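Trehalose-6-phosphate phosphatase (Candida albicans, PDB 5DXI) is a trehalose-phosphatase of the HAD superfamily, modelled here as its isolated phosphatase domain with magnesium, beryllium trifluoride and two linked alpha-D-glucopyranose units bound. Local coordinates at residues T125-G130 and N153-K158; N132-K137 and T141-R146; E162-V167 and V173-G178. All blocks are in the same frame, centred on the assembly; numbering follows the deposited sequence.

Overall arrangement
The three contacts build one layered unit: a four-stranded antiparallel sheet, ordered 132-135, 140-143, 181-186, 173-178, backed by helices 113-126 and 149-165. Contact 2 pairs the first two strands as a hairpin and sits inside the chain loop that contact 1 closes; contact 3 follows both. Contact 1 joins the end of helix 113-126 to helix 149-165, and contact 3 packs the far end of that second helix on edge strand 173-178. Centres lie about 12 Å (contacts 1 and 2), about 15 Å (1 and 3) and about 14 Å (2 and 3) apart. The helices thus cover one sheet face, while the other carries the sugar, consistent with a HAD cap domain.

Contact 1 of 3, residues T125-G130 and N153-K158; sequences TEKTPG and NFQAEK
With chi1 at 158°, Lys127 sends CG away from its own backbone N and out over the amide of Gln155, whose chain folds back at chi2 (-56°) to meet it. The two side chains cross at about a right angle. The lysine passes over the face of the amide with NZ carried beyond it, and its methylenes, rather than its ammonium group, do most of the touching. CG of Lys127 lies 3.3 Å from CD of Gln155 and equally near its NE2, and farther along the chain CE of Lys127 comes to 3.2 Å from OE1 of Gln155. The ammonium itself stays more distant, NZ of Lys127 standing 3.8 Å from OE1 of Gln155. That carbonyl oxygen is buried by the contact and has no hydrogen-bonding partner in the model, though the nearby positive charge may ease its burial.

The site is where helix 113-126 ends and the chain turns toward the hairpin of the small sheet; Lys127 is the first residue to leave helical geometry, and helix 149-165 runs past it. Thr128 faces the same glutamine from the turn. Its OG1 rests 3.2 Å from CG of Gln155 and nearly as close to CB, the side chains sliding past each other in opposite directions. The hydroxyl is hydrogen-bonded to the carbonyl of Tyr124, in the last turn of helix 113-126, while the backbone N of Thr128 reaches O of Thr125 at 2.9 Å. On the sheet side, Thr128 and Ala156 both pack on Trp142 of strand 140-143.

Contact 2 of 3, residues N132-K137 and T141-R146; sequences NIERKK and TWHYRR. With GLC (alpha-D-glucopyranose), chain C; GLC (alpha-D-glucopyranose), chain B.
Asn132, Thr141 and His143 bury the most surface here, and all three side chains stand on one face of the sheet together with Glu134. Asn132 lies alongside His143, pointing the same way, with amide and imidazole planes only 10° apart and its OD1 3.5 Å from CB of His143. Beneath them the backbones pair in both directions; N of His143 meets O of Asn132 at 2.8 Å. The imidazole is fixed farther out, where NE2 of His143 donates to OE1 of Glu134 over 2.9 Å, nearly straight (172°). The carboxylate oxygen lies in the ring plane but is approached on its anti side, out of the carboxylate plane. Glu134 gets there as an extended chain, its CG anti to the backbone N (chi1 -179°). Thr141 pairs with Glu134: N of Glu134 donates to O of Thr141 over 2.7 Å, and N of Thr141 returns a bond to O of Glu134. CG2 of Thr141 covers one face of the imidazole, offset toward the rim; its OG1 lies 3.1 Å from CE of Lys136 and is weakly hydrogen-bonded to Glu183.

Strands 132-135 and 140-143 form an antiparallel beta hairpin at one side of the four-stranded sheet, and Glu134, Lys136, Thr141, His143 and Arg145 belong to the observed glycan pocket. O3 of the chain C glucose gives a 2.6 Å hydrogen bond to OE1 of Glu134, so that oxygen serves both ring and sugar. Lys136 donates from NZ to O3 and O4 of the same sugar; NZ is also hydrogen-bonded to the carbonyl of Gly69 and salt-bridged to Glu183. The chain B glucose meets the guanidinium edge of Arg145, whose NE donates to its O3 over 2.8 Å. On the reverse face, CG1 of Ile133 approaches the Trp142 ring edge, 4.0 Å from CD1.

Contact 3 of 3, residues E162-V167 and V173-G178; sequences ELNDTV and VEVMAG
Apolar contacts between Leu163 and Val175, and between Val167 and Val173, join two helix ends to strand 173-178: Leu163 lies at the end of helix 149-165 and Val167 at the start of the short helix 167-170, with Thr166 between them. CB of Leu163 meets CG2 of Val175 at 3.9 Å, and the leucine's CD1 reaches the other methyl, CG1 of Val175, at 4.0 Å. CG1 of Val175 stands anti to the backbone N (chi1 180°), which turns CG1 toward CD1 and CG2 toward CB of Leu163. Nearer the start of the strand, CG1 of Val167 touches CG2 of Val173 at 3.9 Å.

Polar links between helix and strand run through water. OD1 of Asn164 sits against the valine, 3.6 Å from CG2 of Val175, while its ND2 donates to a water near O of Val175. A second water accepts from N of Val175 at 2.8 Å and stands 3.3 Å from OD1 of Asn164. Donations from these waters to OD1 of Asn164 and O of Val175 compete with other acceptors.

Where helix 149-165 ends, OG1 of Thr166, just past it, donates to O of Glu162 over 2.7 Å, tilted 32° from the carbonyl plane. Leu163 and Val175 both also touch Ile182 of the adjoining strand, in the helix-on-sheet packing of a two-layer alpha/beta domain, consistent with the cap of a HAD phosphatase.

Contact 1 of 3, residues T125-G130 and N153-K158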
loop_
_atom_site.group_PDB
_atom_site.type_symbol
_atom_site.label_atom_id
_atom_site.label_comp_id
_atom_site.label_asym_id
_atom_site.label_seq_id
_atom_site.Cartn_x
_atom_site.Cartn_y
_atom_site.Cartn_z
ATOM N N THR A 125 -21.900 -0.810 14.116
ATOM C CA THR A 125 -21.079 -0.698 15.317
ATOM C C THR A 125 -21.922 -1.043 16.547
ATOM O O THR A 125 -21.486 -1.779 17.437
ATOM C CB THR A 125 -20.480 0.721 15.495
ATOM O OG1 THR A 125 -19.530 0.988 14.455
ATOM C CG2 THR A 125 -19.783 0.843 16.833
ATOM N N GLU A 126 -23.140 -0.510 16.573
ATOM C CA GLU A 126 -24.056 -0.733 17.684
ATOM C C GLU A 126 -24.469 -2.202 17.761
ATOM O O GLU A 126 -24.758 -2.713 18.843
ATOM C CB GLU A 126 -25.286 0.179 17.546
ATOM C CG GLU A 126 -26.620 -0.415 17.997
ATOM C CD GLU A 126 -26.750 -0.503 19.509
ATOM O OE1 GLU A 126 -26.181 0.365 20.219
ATOM O OE2 GLU A 126 -27.429 -1.441 19.982
ATOM N N LYS A 127 -24.429 -2.911 16.641
ATOM C CA LYS A 127 -24.811 -4.308 16.682
ATOM C C LYS A 127 -23.522 -5.175 16.799
ATOM O O LYS A 127 -23.568 -6.409 16.802
ATOM C CB LYS A 127 -25.688 -4.641 15.463
ATOM C CG LYS A 127 -25.741 -6.091 15.067
ATOM C CD LYS A 127 -27.065 -6.594 14.482
ATOM C CE LYS A 127 -27.367 -8.035 14.979
ATOM N NZ LYS A 127 -28.583 -8.715 14.394
ATOM N N THR A 128 -22.367 -4.532 16.964
ATOM C CA THR A 128 -21.119 -5.295 17.030
ATOM C C THR A 128 -20.191 -4.779 18.115
ATOM O O THR A 128 -19.361 -3.898 17.878
ATOM C CB THR A 128 -20.367 -5.279 15.676
ATOM O OG1 THR A 128 -21.260 -5.616 14.610
ATOM C CG2 THR A 128 -19.226 -6.279 15.682
ATOM N N PRO A 129 -20.335 -5.333 19.326
ATOM C CA PRO A 129 -19.494 -4.945 20.463
ATOM C C PRO A 129 -18.007 -5.172 20.182
ATOM O O PRO A 129 -17.649 -6.216 19.647
ATOM C CB PRO A 129 -19.997 -5.852 21.601
ATOM C CG PRO A 129 -21.382 -6.224 21.206
ATOM C CD PRO A 129 -21.354 -6.329 19.698
ATOM N N GLY A 130 -17.166 -4.209 20.541
ATOM C CA GLY A 130 -15.738 -4.311 20.287
ATOM C C GLY A 130 -15.339 -3.667 18.963
ATOM O O GLY A 130 -14.157 -3.429 18.713
ATOM N N ASN A 153 -17.684 -10.972 11.608
ATOM C CA ASN A 153 -17.674 -11.381 10.201
ATOM C C ASN A 153 -19.074 -11.412 9.594
ATOM O O ASN A 153 -19.264 -11.068 8.425
ATOM C CB ASN A 153 -16.998 -12.739 10.045
ATOM C CG ASN A 153 -15.489 -12.647 10.150
ATOM O OD1 ASN A 153 -14.815 -12.238 9.202
ATOM N ND2 ASN A 153 -14.948 -13.020 11.304
ATOM N N PHE A 154 -20.050 -11.819 10.397
ATOM C CA PHE A 154 -21.440 -11.834 9.962
ATOM C C PHE A 154 -21.931 -10.414 9.713
ATOM O O PHE A 154 -22.495 -10.118 8.658
ATOM C CB PHE A 154 -22.329 -12.526 10.998
ATOM C CG PHE A 154 -23.790 -12.538 10.635
ATOM C CD1 PHE A 154 -24.261 -13.361 9.624
ATOM C CD2 PHE A 154 -24.695 -11.742 11.322
ATOM C CE1 PHE A 154 -25.607 -13.375 9.289
ATOM C CE2 PHE A 154 -26.042 -11.756 10.999
ATOM C CZ PHE A 154 -26.498 -12.572 9.980
ATOM N N GLN A 155 -21.745 -9.546 10.703
ATOM C CA GLN A 155 -22.154 -8.150 10.581
ATOM C C GLN A 155 -21.406 -7.440 9.456
ATOM O O GLN A 155 -21.972 -6.589 8.764
ATOM C CB GLN A 155 -21.946 -7.405 11.898
ATOM C CG GLN A 155 -22.815 -7.932 13.016
ATOM C CD GLN A 155 -24.287 -7.903 12.663
ATOM O OE1 GLN A 155 -25.024 -8.829 13.002
ATOM N NE2 GLN A 155 -24.728 -6.851 11.975
ATOM N N ALA A 156 -20.136 -7.797 9.287
ATOM C CA ALA A 156 -19.296 -7.212 8.251
ATOM C C ALA A 156 -19.845 -7.517 6.878
ATOM O O ALA A 156 -19.919 -6.629 6.031
ATOM C CB ALA A 156 -17.878 -7.718 8.358
ATOM N N GLU A 157 -20.247 -8.771 6.673
ATOM C CA GLU A 157 -20.727 -9.215 5.372
ATOM C C GLU A 157 -21.985 -8.481 4.938
ATOM O O GLU A 157 -22.158 -8.174 3.752
ATOM C CB GLU A 157 -21.003 -10.720 5.388
ATOM C CG GLU A 157 -21.792 -11.211 4.182
ATOM C CD GLU A 157 -21.705 -12.719 4.000
ATOM O OE1 GLU A 157 -21.705 -13.442 5.022
ATOM O OE2 GLU A 157 -21.665 -13.177 2.834
ATOM N N LYS A 158 -22.849 -8.165 5.895
ATOM C CA LYS A 158 -24.111 -7.538 5.543
ATOM C C LYS A 158 -23.981 -6.018 5.579
ATOM O O LYS A 158 -24.797 -5.302 4.996
ATOM C CB LYS A 158 -25.235 -8.039 6.455
ATOM C CG LYS A 158 -25.363 -9.574 6.402
ATOM C CD LYS A 158 -26.502 -10.024 5.470
ATOM C CE LYS A 158 -26.006 -11.002 4.389
ATOM N NZ LYS A 158 -25.073 -12.054 4.901
#

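Contact 2 of 3, residues N132-K137 and T141-R146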
loop_
_atom_site.group_PDB
_atom_site.type_symbol
_atom_site.label_atom_id
_atom_site.label_comp_id
_atom_site.label_asym_id
_atom_site.label_seq_id
_atom_site.Cartn_x
_atom_site.Cartn_y
_atom_site.Cartn_z
ATOM N N ASN A 132 -15.294 -0.463 16.170
ATOM C CA ASN A 132 -15.313 0.999 16.225
ATOM C C ASN A 132 -15.083 1.640 14.854
ATOM O O ASN A 132 -14.642 0.984 13.905
ATOM C CB ASN A 132 -14.278 1.539 17.211
ATOM C CG ASN A 132 -12.864 1.471 16.676
ATOM O OD1 ASN A 132 -12.313 0.393 16.499
ATOM N ND2 ASN A 132 -12.253 2.628 16.459
ATOM N N ILE A 133 -15.392 2.930 14.781
ATOM C CA ILE A 133 -15.309 3.694 13.548
ATOM C C ILE A 133 -14.083 4.589 13.574
ATOM O O ILE A 133 -13.857 5.294 14.545
ATOM C CB ILE A 133 -16.561 4.574 13.352
ATOM C CG1 ILE A 133 -17.806 3.712 13.166
ATOM C CG2 ILE A 133 -16.386 5.519 12.162
ATOM C CD1 ILE A 133 -19.093 4.501 13.244
ATOM N N GLU A 134 -13.296 4.559 12.506
ATOM C CA GLU A 134 -12.173 5.479 12.365
ATOM C C GLU A 134 -12.490 6.470 11.245
ATOM O O GLU A 134 -12.582 6.085 10.078
ATOM C CB GLU A 134 -10.877 4.724 12.062
ATOM C CG GLU A 134 -9.658 5.617 11.933
ATOM C CD GLU A 134 -8.419 4.860 11.468
ATOM O OE1 GLU A 134 -8.514 3.643 11.134
ATOM O OE2 GLU A 134 -7.345 5.491 11.453
ATOM N N ARG A 135 -12.648 7.736 11.609
ATOM C CA ARG A 135 -12.933 8.790 10.641
ATOM C C ARG A 135 -11.648 9.501 10.272
ATOM O O ARG A 135 -11.098 10.261 11.058
ATOM C CB ARG A 135 -13.947 9.788 11.208
ATOM C CG ARG A 135 -15.319 9.190 11.429
ATOM C CD ARG A 135 -16.212 10.053 12.315
ATOM N NE ARG A 135 -17.427 9.308 12.632
ATOM C CZ ARG A 135 -17.604 8.587 13.736
ATOM N NH1 ARG A 135 -16.659 8.548 14.670
ATOM N NH2 ARG A 135 -18.740 7.921 13.914
ATOM N N LYS A 136 -11.149 9.247 9.074
ATOM C CA LYS A 136 -9.963 9.965 8.644
ATOM C C LYS A 136 -10.440 11.211 7.899
ATOM O O LYS A 136 -11.622 11.533 7.961
ATOM C CB LYS A 136 -9.078 9.061 7.791
ATOM C CG LYS A 136 -8.706 7.747 8.494
ATOM C CD LYS A 136 -8.046 6.807 7.494
ATOM C CE LYS A 136 -8.267 5.362 7.853
ATOM N NZ LYS A 136 -7.643 4.433 6.876
ATOM N N LYS A 137 -9.557 11.896 7.180
ATOM C CA LYS A 137 -9.970 13.127 6.511
ATOM C C LYS A 137 -10.902 12.822 5.346
ATOM O O LYS A 137 -11.936 13.471 5.179
ATOM C CB LYS A 137 -8.759 13.926 6.028
ATOM C CG LYS A 137 -7.915 14.542 7.143
ATOM C CD LYS A 137 -7.562 15.979 6.787
ATOM C CE LYS A 137 -6.212 16.397 7.343
ATOM N NZ LYS A 137 -5.412 17.082 6.274
ATOM N N THR A 141 -13.188 4.160 8.055
ATOM C CA THR A 141 -12.854 2.776 8.342
ATOM C C THR A 141 -13.726 2.227 9.461
ATOM O O THR A 141 -13.859 2.850 10.508
ATOM C CB THR A 141 -11.370 2.641 8.754
ATOM O OG1 THR A 141 -10.537 3.191 7.729
ATOM C CG2 THR A 141 -11.004 1.192 8.968
ATOM N N TRP A 142 -14.335 1.068 9.235
ATOM C CA TRP A 142 -15.007 0.377 10.325
ATOM C C TRP A 142 -14.167 -0.826 10.743
ATOM O O TRP A 142 -13.921 -1.733 9.942
ATOM C CB TRP A 142 -16.422 -0.047 9.930
ATOM C CG TRP A 142 -17.168 -0.726 11.052
ATOM C CD1 TRP A 142 -17.501 -0.191 12.271
ATOM C CD2 TRP A 142 -17.674 -2.066 11.051
ATOM N NE1 TRP A 142 -18.177 -1.122 13.030
ATOM C CE2 TRP A 142 -18.301 -2.278 12.301
ATOM C CE3 TRP A 142 -17.660 -3.107 10.117
ATOM C CZ2 TRP A 142 -18.904 -3.490 12.636
ATOM C CZ3 TRP A 142 -18.264 -4.309 10.449
ATOM C CH2 TRP A 142 -18.874 -4.492 11.698
ATOM N N HIS A 143 -13.711 -0.799 11.992
ATOM C CA HIS A 143 -12.871 -1.854 12.558
ATOM C C HIS A 143 -13.688 -2.875 13.351
ATOM O O HIS A 143 -14.495 -2.487 14.188
ATOM C CB HIS A 143 -11.820 -1.269 13.496
ATOM C CG HIS A 143 -10.758 -0.460 12.820
ATOM N ND1 HIS A 143 -9.663 -1.033 12.206
ATOM C CD2 HIS A 143 -10.601 0.879 12.697
ATOM C CE1 HIS A 143 -8.880 -0.081 11.735
ATOM N NE2 HIS A 143 -9.427 1.089 12.014
ATOM N N TYR A 144 -13.456 -4.165 13.127
ATOM C CA TYR A 144 -14.110 -5.179 13.959
ATOM C C TYR A 144 -13.161 -6.286 14.428
ATOM O O TYR A 144 -13.605 -7.380 14.780
ATOM C CB TYR A 144 -15.311 -5.797 13.227
ATOM C CG TYR A 144 -15.019 -6.474 11.908
ATOM C CD1 TYR A 144 -14.764 -7.839 11.850
ATOM C CD2 TYR A 144 -15.025 -5.759 10.715
ATOM C CE1 TYR A 144 -14.510 -8.475 10.639
ATOM C CE2 TYR A 144 -14.774 -6.390 9.489
ATOM C CZ TYR A 144 -14.512 -7.747 9.463
ATOM O OH TYR A 144 -14.253 -8.391 8.273
ATOM N N ARG A 145 -11.862 -5.999 14.442
ATOM C CA ARG A 145 -10.874 -6.978 14.895
ATOM C C ARG A 145 -11.136 -7.390 16.356
ATOM O O ARG A 145 -11.024 -8.559 16.711
ATOM C CB ARG A 145 -9.452 -6.428 14.726
ATOM C CG ARG A 145 -8.342 -7.375 15.180
ATOM C CD ARG A 145 -6.986 -6.917 14.659
ATOM N NE ARG A 145 -6.984 -6.816 13.192
ATOM C CZ ARG A 145 -6.884 -7.853 12.362
ATOM N NH1 ARG A 145 -6.778 -9.093 12.849
ATOM N NH2 ARG A 145 -6.897 -7.659 11.039
ATOM N N ARG A 146 -11.507 -6.426 17.189
ATOM C CA ARG A 146 -11.711 -6.675 18.620
ATOM C C ARG A 146 -13.044 -7.344 18.959
ATOM O O ARG A 146 -13.288 -7.680 20.114
ATOM C CB ARG A 146 -11.614 -5.358 19.380
ATOM C CG ARG A 146 -10.250 -4.705 19.342
ATOM C CD ARG A 146 -10.311 -3.392 20.104
ATOM N NE ARG A 146 -9.010 -2.752 20.293
ATOM C CZ ARG A 146 -8.833 -1.431 20.325
ATOM N NH1 ARG A 146 -9.871 -0.621 20.150
ATOM N NH2 ARG A 146 -7.621 -0.916 20.518
HETATM C C1 GLC C . -4.668 0.019 9.914
HETATM C C2 GLC C . -5.422 1.318 10.164
HETATM C C3 GLC C . -6.350 1.606 8.980
HETATM C C4 GLC C . -5.533 1.639 7.700
HETATM C C5 GLC C . -4.801 0.309 7.547
HETATM C C6 GLC C . -3.883 0.365 6.340
HETATM O O1 GLC C . -5.577 -1.080 9.895
HETATM O O2 GLC C . -6.170 1.191 11.370
HETATM O O3 GLC C . -6.980 2.867 9.152
HETATM O O4 GLC C . -6.389 1.851 6.558
HETATM O O5 GLC C . -3.970 0.059 8.668
HETATM O O6 GLC C . -2.845 1.321 6.588
HETATM C C1 GLC B . -4.887 -2.339 9.872
HETATM C C2 GLC B . -5.864 -3.478 10.066
HETATM C C3 GLC B . -6.443 -3.441 11.474
HETATM C C4 GLC B . -5.319 -3.518 12.503
HETATM C C5 GLC B . -4.355 -2.360 12.256
HETATM C C6 GLC B . -3.138 -2.400 13.171
HETATM O O2 GLC B . -6.933 -3.402 9.127
HETATM O O3 GLC B . -7.354 -4.534 11.623
HETATM O O4 GLC B . -5.847 -3.393 13.826
HETATM O O5 GLC B . -3.882 -2.407 10.897
HETATM O O6 GLC B . -2.321 -3.526 12.797
#

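Contact 3 of 3, residues E162-V167 and V173-G178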
loop_
_atom_site.group_PDB
_atom_site.type_symbol
_atom_site.label_atom_id
_atom_site.label_comp_id
_atom_site.label_asym_id
_atom_site.label_seq_id
_atom_site.Cartn_x
_atom_site.Cartn_y
_atom_site.Cartn_z
ATOM N N GLU A 162 -24.932 -3.826 2.219
ATOM C CA GLU A 162 -25.768 -2.640 2.309
ATOM C C GLU A 162 -25.102 -1.409 1.717
ATOM O O GLU A 162 -25.747 -0.629 1.019
ATOM C CB GLU A 162 -26.143 -2.360 3.763
ATOM C CG GLU A 162 -26.823 -1.012 3.953
ATOM C CD GLU A 162 -27.433 -0.842 5.322
ATOM O OE1 GLU A 162 -27.456 -1.823 6.095
ATOM O OE2 GLU A 162 -27.887 0.285 5.627
ATOM N N LEU A 163 -23.812 -1.234 2.003
ATOM C CA LEU A 163 -23.058 -0.116 1.443
ATOM C C LEU A 163 -23.053 -0.207 -0.069
ATOM O O LEU A 163 -23.272 0.789 -0.760
ATOM C CB LEU A 163 -21.624 -0.108 1.976
ATOM C CG LEU A 163 -21.465 0.306 3.434
ATOM C CD1 LEU A 163 -20.081 -0.041 3.943
ATOM C CD2 LEU A 163 -21.716 1.806 3.555
ATOM N N ASN A 164 -22.839 -1.422 -0.569
ATOM C CA ASN A 164 -22.739 -1.682 -1.997
ATOM C C ASN A 164 -24.076 -1.532 -2.730
ATOM O O ASN A 164 -24.105 -1.309 -3.935
ATOM C CB ASN A 164 -22.176 -3.089 -2.235
ATOM C CG ASN A 164 -20.658 -3.123 -2.215
ATOM O OD1 ASN A 164 -20.000 -2.190 -2.668
ATOM N ND2 ASN A 164 -20.096 -4.209 -1.705
ATOM N N ASP A 165 -25.180 -1.660 -2.000
ATOM C CA ASP A 165 -26.504 -1.520 -2.601
ATOM C C ASP A 165 -27.038 -0.098 -2.515
ATOM O O ASP A 165 -27.962 0.262 -3.243
ATOM C CB ASP A 165 -27.498 -2.475 -1.941
ATOM C CG ASP A 165 -27.302 -3.918 -2.375
ATOM O OD1 ASP A 165 -26.886 -4.160 -3.536
ATOM O OD2 ASP A 165 -27.553 -4.808 -1.536
ATOM N N THR A 166 -26.453 0.708 -1.635
ATOM C CA THR A 166 -26.911 2.080 -1.444
ATOM C C THR A 166 -25.858 3.107 -1.859
ATOM O O THR A 166 -25.861 3.583 -2.997
ATOM C CB THR A 166 -27.319 2.336 0.026
ATOM O OG1 THR A 166 -26.229 2.016 0.901
ATOM C CG2 THR A 166 -28.518 1.478 0.398
ATOM N N VAL A 167 -24.972 3.446 -0.927
ATOM C CA VAL A 167 -23.963 4.476 -1.146
ATOM C C VAL A 167 -23.132 4.244 -2.402
ATOM O O VAL A 167 -22.868 5.179 -3.159
ATOM C CB VAL A 167 -23.010 4.586 0.068
ATOM C CG1 VAL A 167 -21.958 5.662 -0.164
ATOM C CG2 VAL A 167 -23.796 4.880 1.338
ATOM N N VAL A 173 -17.823 5.665 -5.013
ATOM C CA VAL A 173 -16.927 5.292 -3.925
ATOM C C VAL A 173 -16.634 3.795 -4.008
ATOM O O VAL A 173 -17.424 3.017 -4.557
ATOM C CB VAL A 173 -17.519 5.620 -2.541
ATOM C CG1 VAL A 173 -17.737 7.116 -2.396
ATOM C CG2 VAL A 173 -18.822 4.874 -2.334
ATOM N N GLU A 174 -15.485 3.403 -3.474
ATOM C CA GLU A 174 -15.100 2.007 -3.429
ATOM C C GLU A 174 -15.334 1.478 -2.024
ATOM O O GLU A 174 -14.949 2.126 -1.059
ATOM C CB GLU A 174 -13.637 1.831 -3.806
ATOM C CG GLU A 174 -13.232 0.369 -3.944
ATOM C CD GLU A 174 -13.892 -0.292 -5.143
ATOM O OE1 GLU A 174 -14.116 0.411 -6.155
ATOM O OE2 GLU A 174 -14.196 -1.504 -5.065
ATOM N N VAL A 175 -15.972 0.319 -1.909
ATOM C CA VAL A 175 -16.166 -0.315 -0.598
ATOM C C VAL A 175 -15.182 -1.475 -0.452
ATOM O O VAL A 175 -15.358 -2.530 -1.070
ATOM C CB VAL A 175 -17.623 -0.830 -0.394
ATOM C CG1 VAL A 175 -17.777 -1.476 0.974
ATOM C CG2 VAL A 175 -18.629 0.308 -0.547
ATOM N N MET A 176 -14.148 -1.275 0.359
ATOM C CA MET A 176 -13.039 -2.218 0.434
ATOM C C MET A 176 -13.113 -3.079 1.685
ATOM O O MET A 176 -13.118 -2.553 2.785
ATOM C CB MET A 176 -11.695 -1.483 0.450
ATOM C CG MET A 176 -11.192 -0.961 -0.877
ATOM S SD MET A 176 -9.481 -0.366 -0.737
ATOM C CE MET A 176 -9.671 1.011 0.390
ATOM N N ALA A 177 -13.171 -4.396 1.518
ATOM C CA ALA A 177 -13.015 -5.282 2.665
ATOM C C ALA A 177 -11.514 -5.384 2.939
ATOM O O ALA A 177 -10.751 -5.836 2.088
ATOM C CB ALA A 177 -13.631 -6.657 2.396
ATOM N N GLY A 178 -11.097 -4.993 4.133
ATOM C CA GLY A 178 -9.702 -5.097 4.523
ATOM C C GLY A 178 -9.602 -6.072 5.682
ATOM O O GLY A 178 -10.611 -6.631 6.101
HETATM O O HOH W 1 -17.321 -0.907 -4.040
HETATM O O HOH W 2 -17.149 -4.028 -2.801
#